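Long-range contacts in intracellular protease/amidase (Salmonella enterica subsp. enterica serovar Typhimurium, PDB 4K2H), which binds zinc and, as a member of the DJ-1/PfpI family, possibly acts as a peptidase: residues Ile21-Ile26 and Asp161-Leu166; Gly121-Cys126 and Glu136-Asp141. The protein carries 1 engineered substitution. All coordinates share one frame; numbering follows the deposited sequence. Where two conformers were deposited one is given.

In the fold
Both contacts belong to one DJ-1/PfpI domain, in which helices flank a parallel sheet running 57-58, 33-38, 6-11, 69-72, 101-104. Interaction 1 is buried, its centre about 9 Å from that of the chain, and pairs helix 17-29 with helix 159-171. Interaction 2 joins two short parallel strands about 15 Å from the chain centre and is nested, along the sequence, inside the loop that interaction 1 closes. Their centres lie about 20 Å apart and their nearest atoms about 7 Å, without touching. Zinc concerns interaction 1 alone: D25 binds an ion shared with the second subunit, whereas interaction 2 lies away from the metal sites.

Interaction 1 of 2, residues Ile21-Ile26 and Asp161-Leu166. With ZN (zinc ion), chain P.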
ATOM      1  N   ILE A  21      -2.697   1.117  -3.817  1.00 26.81           N
ATOM      2  CA  ILE A  21      -2.527  -0.306  -3.505  1.00 28.22           C
ATOM      3  C   ILE A  21      -3.302  -0.758  -2.262  1.00 26.95           C
ATOM      4  O   ILE A  21      -3.843  -1.865  -2.276  1.00 25.95           O
ATOM      5  CB  ILE A  21      -1.046  -0.732  -3.391  1.00 30.19           C
ATOM      6  CG1 ILE A  21      -0.342  -0.755  -4.756  1.00 32.20           C
ATOM      7  CG2 ILE A  21      -0.922  -2.094  -2.744  1.00 30.85           C
ATOM      8  CD1 ILE A  21      -1.231  -0.513  -5.967  1.00 33.70           C
ATOM      9  N   VAL A  22      -3.362   0.065  -1.205  1.00 26.42           N
ATOM     10  CA  VAL A  22      -4.136  -0.331  -0.013  1.00 26.38           C
ATOM     11  C   VAL A  22      -5.609  -0.449  -0.419  1.00 26.87           C
ATOM     12  O   VAL A  22      -6.261  -1.431  -0.071  1.00 28.22           O
ATOM     13  CB  VAL A  22      -3.929   0.594   1.202  1.00 26.97           C
ATOM     14  CG1 VAL A  22      -4.831   0.199   2.376  1.00 28.08           C
ATOM     15  CG2 VAL A  22      -2.496   0.539   1.687  1.00 26.86           C
ATOM     16  N   THR A  23      -6.111   0.489  -1.233  1.00 26.51           N
ATOM     17  CA  THR A  23      -7.518   0.467  -1.613  1.00 25.61           C
ATOM     18  C   THR A  23      -7.808  -0.779  -2.436  1.00 26.60           C
ATOM     19  O   THR A  23      -8.831  -1.455  -2.280  1.00 25.29           O
ATOM     20  CB  THR A  23      -7.914   1.707  -2.443  1.00 25.43           C
ATOM     21  OG1 THR A  23      -7.545   2.894  -1.750  1.00 24.69           O
ATOM     22  CG2 THR A  23      -9.434   1.735  -2.700  1.00 25.85           C
ATOM     23  N   LEU A  24      -6.892  -1.079  -3.348  1.00 26.08           N
ATOM     24  CA  LEU A  24      -7.047  -2.246  -4.168  1.00 26.98           C
ATOM     25  C   LEU A  24      -6.997  -3.530  -3.329  1.00 27.15           C
ATOM     26  O   LEU A  24      -7.777  -4.456  -3.525  1.00 28.24           O
ATOM     27  CB  LEU A  24      -5.950  -2.220  -5.226  1.00 27.64           C
ATOM     28  CG  LEU A  24      -6.009  -3.361  -6.183  1.00 28.08           C
ATOM     29  CD1 LEU A  24      -5.533  -2.847  -7.532  1.00 28.22           C
ATOM     30  CD2 LEU A  24      -5.198  -4.532  -5.634  1.00 28.17           C
ATOM     31  N   ASP A  25      -6.065  -3.596  -2.407  1.00 26.84           N
ATOM     32  CA  ASP A  25      -5.961  -4.766  -1.531  1.00 27.86           C
ATOM     33  C   ASP A  25      -7.273  -4.977  -0.739  1.00 27.61           C
ATOM     34  O   ASP A  25      -7.806  -6.088  -0.655  1.00 26.26           O
ATOM     35  CB  ASP A  25      -4.740  -4.606  -0.607  1.00 27.16           C
ATOM     36  CG  ASP A  25      -4.767  -5.508   0.581  1.00 28.90           C
ATOM     37  OD1 ASP A  25      -4.002  -6.475   0.561  1.00 30.78           O
ATOM     38  OD2 ASP A  25      -5.499  -5.257   1.589  1.00 29.50           O
ATOM     39  N   ILE A  26      -7.789  -3.912  -0.153  1.00 29.36           N
ATOM     40  CA  ILE A  26      -9.011  -4.049   0.674  1.00 30.22           C
ATOM     41  C   ILE A  26     -10.167  -4.560  -0.192  1.00 31.39           C
ATOM     42  O   ILE A  26     -10.810  -5.568   0.138  1.00 33.43           O
ATOM     43  CB  ILE A  26      -9.391  -2.712   1.334  1.00 30.67           C
ATOM     44  CG1 ILE A  26      -8.304  -2.289   2.328  1.00 30.73           C
ATOM     45  CG2 ILE A  26     -10.753  -2.790   2.023  1.00 31.09           C
ATOM     46  CD1 ILE A  26      -8.078  -3.267   3.454  1.00 31.02           C
ATOM     47  N   ASP A 161      -9.617   3.676   6.227  1.00 35.84           N
ATOM     48  CA  ASP A 161     -10.969   4.164   6.457  0.50 35.77           C
ATOM     49  C   ASP A 161     -11.665   4.424   5.118  1.00 35.19           C
ATOM     50  O   ASP A 161     -12.831   4.032   4.928  1.00 35.46           O
ATOM     51  CB  ASP A 161     -10.961   5.425   7.329  0.50 36.73           C
ATOM     52  CG  ASP A 161     -12.339   5.757   7.879  0.50 37.77           C
ATOM     53  OD1 ASP A 161     -13.286   5.008   7.566  0.50 37.38           O
ATOM     54  OD2 ASP A 161     -12.473   6.762   8.619  0.50 39.63           O
ATOM     55  N   PHE A 162     -10.945   5.057   4.198  1.00 33.08           N
ATOM     56  CA  PHE A 162     -11.446   5.351   2.851  1.00 31.36           C
ATOM     57  C   PHE A 162     -11.849   4.083   2.116  1.00 30.55           C
ATOM     58  O   PHE A 162     -12.958   4.000   1.560  1.00 29.00           O
ATOM     59  CB  PHE A 162     -10.380   6.147   2.082  1.00 30.82           C
ATOM     60  CG  PHE A 162     -10.621   6.248   0.592  1.00 30.77           C
ATOM     61  CD1 PHE A 162     -11.444   7.245   0.065  1.00 31.27           C
ATOM     62  CD2 PHE A 162      -9.989   5.370  -0.284  1.00 29.85           C
ATOM     63  CE1 PHE A 162     -11.646   7.349  -1.309  1.00 30.05           C
ATOM     64  CE2 PHE A 162     -10.177   5.479  -1.653  1.00 30.58           C
ATOM     65  CZ  PHE A 162     -11.028   6.462  -2.161  1.00 30.63           C
ATOM     66  N   ALA A 163     -10.948   3.104   2.117  1.00 29.30           N
ATOM     67  CA  ALA A 163     -11.179   1.835   1.436  1.00 30.21           C
ATOM     68  C   ALA A 163     -12.331   1.030   2.059  1.00 31.20           C
ATOM     69  O   ALA A 163     -13.175   0.482   1.348  1.00 30.05           O
ATOM     70  CB  ALA A 163      -9.898   1.002   1.427  1.00 29.79           C
ATOM     71  N   LEU A 164     -12.363   0.952   3.394  1.00 32.30           N
ATOM     72  CA  LEU A 164     -13.436   0.198   4.061  1.00 32.66           C
ATOM     73  C   LEU A 164     -14.783   0.882   3.817  1.00 32.21           C
ATOM     74  O   LEU A 164     -15.750   0.228   3.475  1.00 32.25           O
ATOM     75  CB  LEU A 164     -13.126  -0.010   5.537  1.00 32.84           C
ATOM     76  CG  LEU A 164     -11.851  -0.838   5.761  1.00 33.14           C
ATOM     77  CD1 LEU A 164     -11.368  -0.678   7.186  1.00 34.27           C
ATOM     78  CD2 LEU A 164     -11.982  -2.324   5.422  1.00 32.65           C
ATOM     79  N   THR A 165     -14.820   2.203   3.899  1.00 33.22           N
ATOM     80  CA  THR A 165     -16.056   2.948   3.639  1.00 35.71           C
ATOM     81  C   THR A 165     -16.559   2.770   2.223  1.00 35.38           C
ATOM     82  O   THR A 165     -17.750   2.488   2.000  1.00 36.50           O
ATOM     83  CB  THR A 165     -15.873   4.439   3.928  1.00 35.95           C
ATOM     84  OG1 THR A 165     -15.478   4.551   5.279  1.00 38.50           O
ATOM     85  CG2 THR A 165     -17.172   5.215   3.748  1.00 36.23           C
ATOM     86  N   LEU A 166     -15.659   2.910   1.264  1.00 33.93           N
ATOM     87  CA  LEU A 166     -16.003   2.632  -0.116  1.00 33.77           C
ATOM     88  C   LEU A 166     -16.572   1.220  -0.234  1.00 34.31           C
ATOM     89  O   LEU A 166     -17.608   1.027  -0.871  1.00 33.86           O
ATOM     90  CB  LEU A 166     -14.776   2.792  -1.022  1.00 33.63           C
ATOM     91  CG  LEU A 166     -14.918   2.284  -2.461  1.00 33.25           C
ATOM     92  CD1 LEU A 166     -16.091   2.935  -3.179  1.00 33.55           C
ATOM     93  CD2 LEU A 166     -13.631   2.532  -3.232  1.00 34.10           C
TER
HETATM   94 ZN    ZN P 201      -2.966  -7.446  -0.987  1.00 34.66          ZN
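The F162 ring meets T23 at its edge: OG1 of T23 lies in the ring plane, 3.7 Å from CE2 of F162, while CG2 of T23 approaches the same CE2 at 4.0 Å. With CG anti to the backbone N (chi1 167°), the ring reaches helix 17-29 although its CB does not point there. OG1 of T23 is hydrogen-bonded within its own helix to the carbonyl of E19, so its contact with the ring edge is packing beside a satisfied hydroxyl. One turn on, CB of I26 faces helix 159-171, where it sits 3.7 Å from CB of A163. The small A163 side chain lets the backbones come close, CA of T23 and CA of A163 being 5.0 Å apart. CG2 of I26 touches CD2 of L164 at 3.6 Å, the two side chains crossing at about a right angle. No hydrogen bond links the segments, whose axes approach to 8.9 Å at a crossing angle of -36°. Beyond this interface, F162 and L166 continue onto strand 101-104. D25 lies off the helix pair and binds the zinc ion through OD1 at 2.1 Å. E16, E17 and H49 of the second subunit complete that site, while OD2 of D25 forms a salt bridge with R29, which probably helps to orient the carboxylate. The arrangement is that of two neighbouring helices packed against a parallel sheet in an alpha/beta domain of the DJ-1/PfpI family, one of them carrying a zinc ligand at the subunit interface.

Interaction 2 of 2, residues Gly121-Cys126 and Glu136-Asp141; sequences GRRYVC and EGVYVD
A two-stranded parallel ladder joins 123-124 to 138-139, with R123 bridged to V138 and Y124 to Y139. The N-H of V138 reaches O of R122 at 3.0 Å almost straight (178°). Y124 then uses both backbone polar groups: its N donates to O of V138 at 3.1 Å, and its O accepts from N of V140 at 2.8 Å. R123 and V138 share one face, CG of R123 4.0 Å from CB of V138, and the R123 chain also runs alongside V140, CB of R123 3.9 Å from CG2 of V140. On the other face, CG of Y124 stands between its backbone N and carbonyl carbon (chi1 76°), which lays the ring across the neighbouring strand. CA of Y139 sits over a face of this ring in a CH-pi contact, 4.2 Å from the centroid, while N of V138 lies at the ring edge. The Y139 ring turns its edge to O of C126, has the C126 sulfur obliquely beside it, and stacks with W131. Y124 donating to O of V138 and accepting from N of V140, the two residues either side of its bridge partner Y139, is the hydrogen-bond pattern of a parallel beta ladder.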
ATOM      1  N   GLY A 121     -20.632  21.663  -6.289  1.00 47.43           N
ATOM      2  CA  GLY A 121     -20.956  22.142  -4.948  1.00 47.84           C
ATOM      3  C   GLY A 121     -20.802  21.098  -3.847  1.00 47.42           C
ATOM      4  O   GLY A 121     -21.119  21.376  -2.707  1.00 49.86           O
ATOM      5  N   ARG A 122     -20.303  19.898  -4.148  1.00 45.45           N
ATOM      6  CA  ARG A 122     -20.360  18.842  -3.136  1.00 43.18           C
ATOM      7  C   ARG A 122     -19.331  18.995  -2.042  1.00 41.22           C
ATOM      8  O   ARG A 122     -18.307  19.671  -2.216  1.00 39.82           O
ATOM      9  CB  ARG A 122     -20.270  17.462  -3.761  1.00 42.94           C
ATOM     10  CG  ARG A 122     -21.562  17.027  -4.448  1.00 43.99           C
ATOM     11  CD  ARG A 122     -21.322  15.772  -5.269  1.00 43.70           C
ATOM     12  NE  ARG A 122     -20.337  16.024  -6.339  1.00 43.39           N
ATOM     13  CZ  ARG A 122     -20.102  15.198  -7.350  1.00 42.52           C
ATOM     14  NH1 ARG A 122     -20.783  14.069  -7.474  1.00 44.57           N
ATOM     15  NH2 ARG A 122     -19.208  15.519  -8.269  1.00 42.65           N
ATOM     16  N   ARG A 123     -19.639  18.390  -0.892  1.00 40.59           N
ATOM     17  CA  ARG A 123     -18.696  18.306   0.217  1.00 40.85           C
ATOM     18  C   ARG A 123     -17.607  17.283  -0.111  1.00 38.27           C
ATOM     19  O   ARG A 123     -17.897  16.228  -0.651  1.00 36.53           O
ATOM     20  CB  ARG A 123     -19.409  17.928   1.515  1.00 44.40           C
ATOM     21  CG  ARG A 123     -20.311  19.049   2.048  1.00 47.72           C
ATOM     22  CD  ARG A 123     -21.075  18.595   3.278  1.00 51.39           C
ATOM     23  NE  ARG A 123     -22.031  17.553   2.910  1.00 54.54           N
ATOM     24  CZ  ARG A 123     -21.928  16.258   3.210  1.00 57.73           C
ATOM     25  NH1 ARG A 123     -22.876  15.417   2.787  1.00 59.47           N
ATOM     26  NH2 ARG A 123     -20.902  15.788   3.926  1.00 58.50           N
ATOM     27  N   TYR A 124     -16.361  17.613   0.232  1.00 36.92           N
ATOM     28  CA  TYR A 124     -15.208  16.801  -0.130  1.00 36.19           C
ATOM     29  C   TYR A 124     -14.063  17.159   0.809  1.00 35.65           C
ATOM     30  O   TYR A 124     -14.096  18.196   1.484  1.00 36.72           O
ATOM     31  CB  TYR A 124     -14.797  17.074  -1.594  1.00 35.35           C
ATOM     32  CG  TYR A 124     -14.075  18.387  -1.741  1.00 36.88           C
ATOM     33  CD1 TYR A 124     -12.682  18.424  -1.718  1.00 37.27           C
ATOM     34  CD2 TYR A 124     -14.780  19.609  -1.805  1.00 38.55           C
ATOM     35  CE1 TYR A 124     -11.987  19.611  -1.789  1.00 37.55           C
ATOM     36  CE2 TYR A 124     -14.095  20.817  -1.888  1.00 39.43           C
ATOM     37  CZ  TYR A 124     -12.686  20.806  -1.882  1.00 39.54           C
ATOM     38  OH  TYR A 124     -11.938  21.965  -1.972  1.00 39.51           O
ATOM     39  N   VAL A 125     -13.064  16.284   0.848  1.00 34.56           N
ATOM     40  CA  VAL A 125     -11.805  16.539   1.521  1.00 34.12           C
ATOM     41  C   VAL A 125     -10.670  16.262   0.548  1.00 35.00           C
ATOM     42  O   VAL A 125     -10.825  15.543  -0.429  1.00 34.21           O
ATOM     43  CB  VAL A 125     -11.641  15.682   2.792  1.00 34.67           C
ATOM     44  CG1 VAL A 125     -11.474  14.201   2.477  1.00 34.05           C
ATOM     45  CG2 VAL A 125     -10.481  16.175   3.646  1.00 34.58           C
ATOM     46  N   CYS A 126      -9.531  16.858   0.826  1.00 36.39           N
ATOM     47  CA  CYS A 126      -8.351  16.627   0.056  1.00 37.48           C
ATOM     48  C   CYS A 126      -7.186  16.869   1.008  1.00 38.71           C
ATOM     49  O   CYS A 126      -7.395  17.229   2.178  1.00 40.32           O
ATOM     50  CB  CYS A 126      -8.322  17.595  -1.127  1.00 37.15           C
ATOM     51  SG  CYS A 126      -8.200  19.318  -0.623  1.00 38.99           S
ATOM     52  N   GLU A 136     -15.289  25.952  -6.323  1.00 60.68           N
ATOM     53  CA  GLU A 136     -16.726  25.562  -6.231  1.00 62.83           C
ATOM     54  C   GLU A 136     -17.066  24.240  -5.509  1.00 62.32           C
ATOM     55  O   GLU A 136     -18.045  23.570  -5.847  1.00 71.13           O
ATOM     56  CB  GLU A 136     -17.385  25.594  -7.631  1.00 63.26           C
ATOM     57  CG  GLU A 136     -16.652  24.806  -8.720  1.00 64.16           C
ATOM     58  CD  GLU A 136     -16.798  23.289  -8.604  1.00 64.80           C
ATOM     59  OE1 GLU A 136     -17.954  22.790  -8.602  1.00 66.61           O
ATOM     60  OE2 GLU A 136     -15.751  22.592  -8.535  1.00 62.07           O
ATOM     61  N   GLY A 137     -16.304  23.860  -4.503  1.00 58.59           N
ATOM     62  CA  GLY A 137     -16.702  22.724  -3.675  1.00 54.24           C
ATOM     63  C   GLY A 137     -16.858  23.214  -2.261  1.00 52.66           C
ATOM     64  O   GLY A 137     -16.590  24.389  -1.982  1.00 52.45           O
ATOM     65  N   VAL A 138     -17.296  22.332  -1.366  1.00 48.18           N
ATOM     66  CA  VAL A 138     -17.279  22.634   0.071  1.00 45.82           C
ATOM     67  C   VAL A 138     -16.302  21.736   0.835  1.00 43.38           C
ATOM     68  O   VAL A 138     -16.615  20.589   1.154  1.00 43.39           O
ATOM     69  CB  VAL A 138     -18.688  22.511   0.719  1.00 46.34           C
ATOM     70  CG1 VAL A 138     -18.596  22.808   2.211  1.00 46.69           C
ATOM     71  CG2 VAL A 138     -19.669  23.451   0.033  1.00 46.48           C
ATOM     72  N   TYR A 139     -15.134  22.278   1.161  1.00 41.85           N
ATOM     73  CA  TYR A 139     -14.126  21.531   1.898  1.00 39.66           C
ATOM     74  C   TYR A 139     -14.591  21.193   3.307  1.00 40.51           C
ATOM     75  O   TYR A 139     -15.000  22.088   4.047  1.00 40.72           O
ATOM     76  CB  TYR A 139     -12.837  22.354   1.991  1.00 39.36           C
ATOM     77  CG  TYR A 139     -11.776  21.716   2.859  1.00 38.53           C
ATOM     78  CD1 TYR A 139     -10.956  20.704   2.359  1.00 37.98           C
ATOM     79  CD2 TYR A 139     -11.590  22.125   4.153  1.00 39.07           C
ATOM     80  CE1 TYR A 139      -9.974  20.128   3.138  1.00 37.92           C
ATOM     81  CE2 TYR A 139     -10.620  21.562   4.954  1.00 40.40           C
ATOM     82  CZ  TYR A 139      -9.811  20.557   4.447  1.00 40.29           C
ATOM     83  OH  TYR A 139      -8.851  19.996   5.252  1.00 41.59           O
ATOM     84  N   VAL A 140     -14.531  19.913   3.667  1.00 39.59           N
ATOM     85  CA  VAL A 140     -14.749  19.464   5.044  1.00 40.57           C
ATOM     86  C   VAL A 140     -13.482  18.759   5.496  1.00 41.05           C
ATOM     87  O   VAL A 140     -12.910  17.944   4.740  1.00 41.69           O
ATOM     88  CB  VAL A 140     -15.925  18.471   5.162  1.00 41.35           C
ATOM     89  CG1 VAL A 140     -16.202  18.110   6.632  1.00 42.45           C
ATOM     90  CG2 VAL A 140     -17.184  19.060   4.539  1.00 42.08           C
ATOM     91  N   ASP A 141     -13.008  19.088   6.695  1.00 41.63           N
ATOM     92  CA  ASP A 141     -11.814  18.431   7.232  1.00 40.54           C
ATOM     93  C   ASP A 141     -12.216  17.203   8.000  1.00 39.26           C
ATOM     94  O   ASP A 141     -12.401  17.260   9.200  1.00 41.35           O
ATOM     95  CB  ASP A 141     -10.974  19.356   8.116  1.00 41.00           C
ATOM     96  CG  ASP A 141      -9.670  18.692   8.585  1.00 42.89           C
ATOM     97  OD1 ASP A 141      -9.398  17.504   8.237  1.00 41.55           O
ATOM     98  OD2 ASP A 141      -8.892  19.358   9.295  1.00 45.77           O
TER
HETATM   99  O   HOH W   1     -13.296  24.209  -1.803  1.00 43.22           O
HETATM  100  O   HOH W   2      -6.754  18.941   3.774  1.00 43.28           O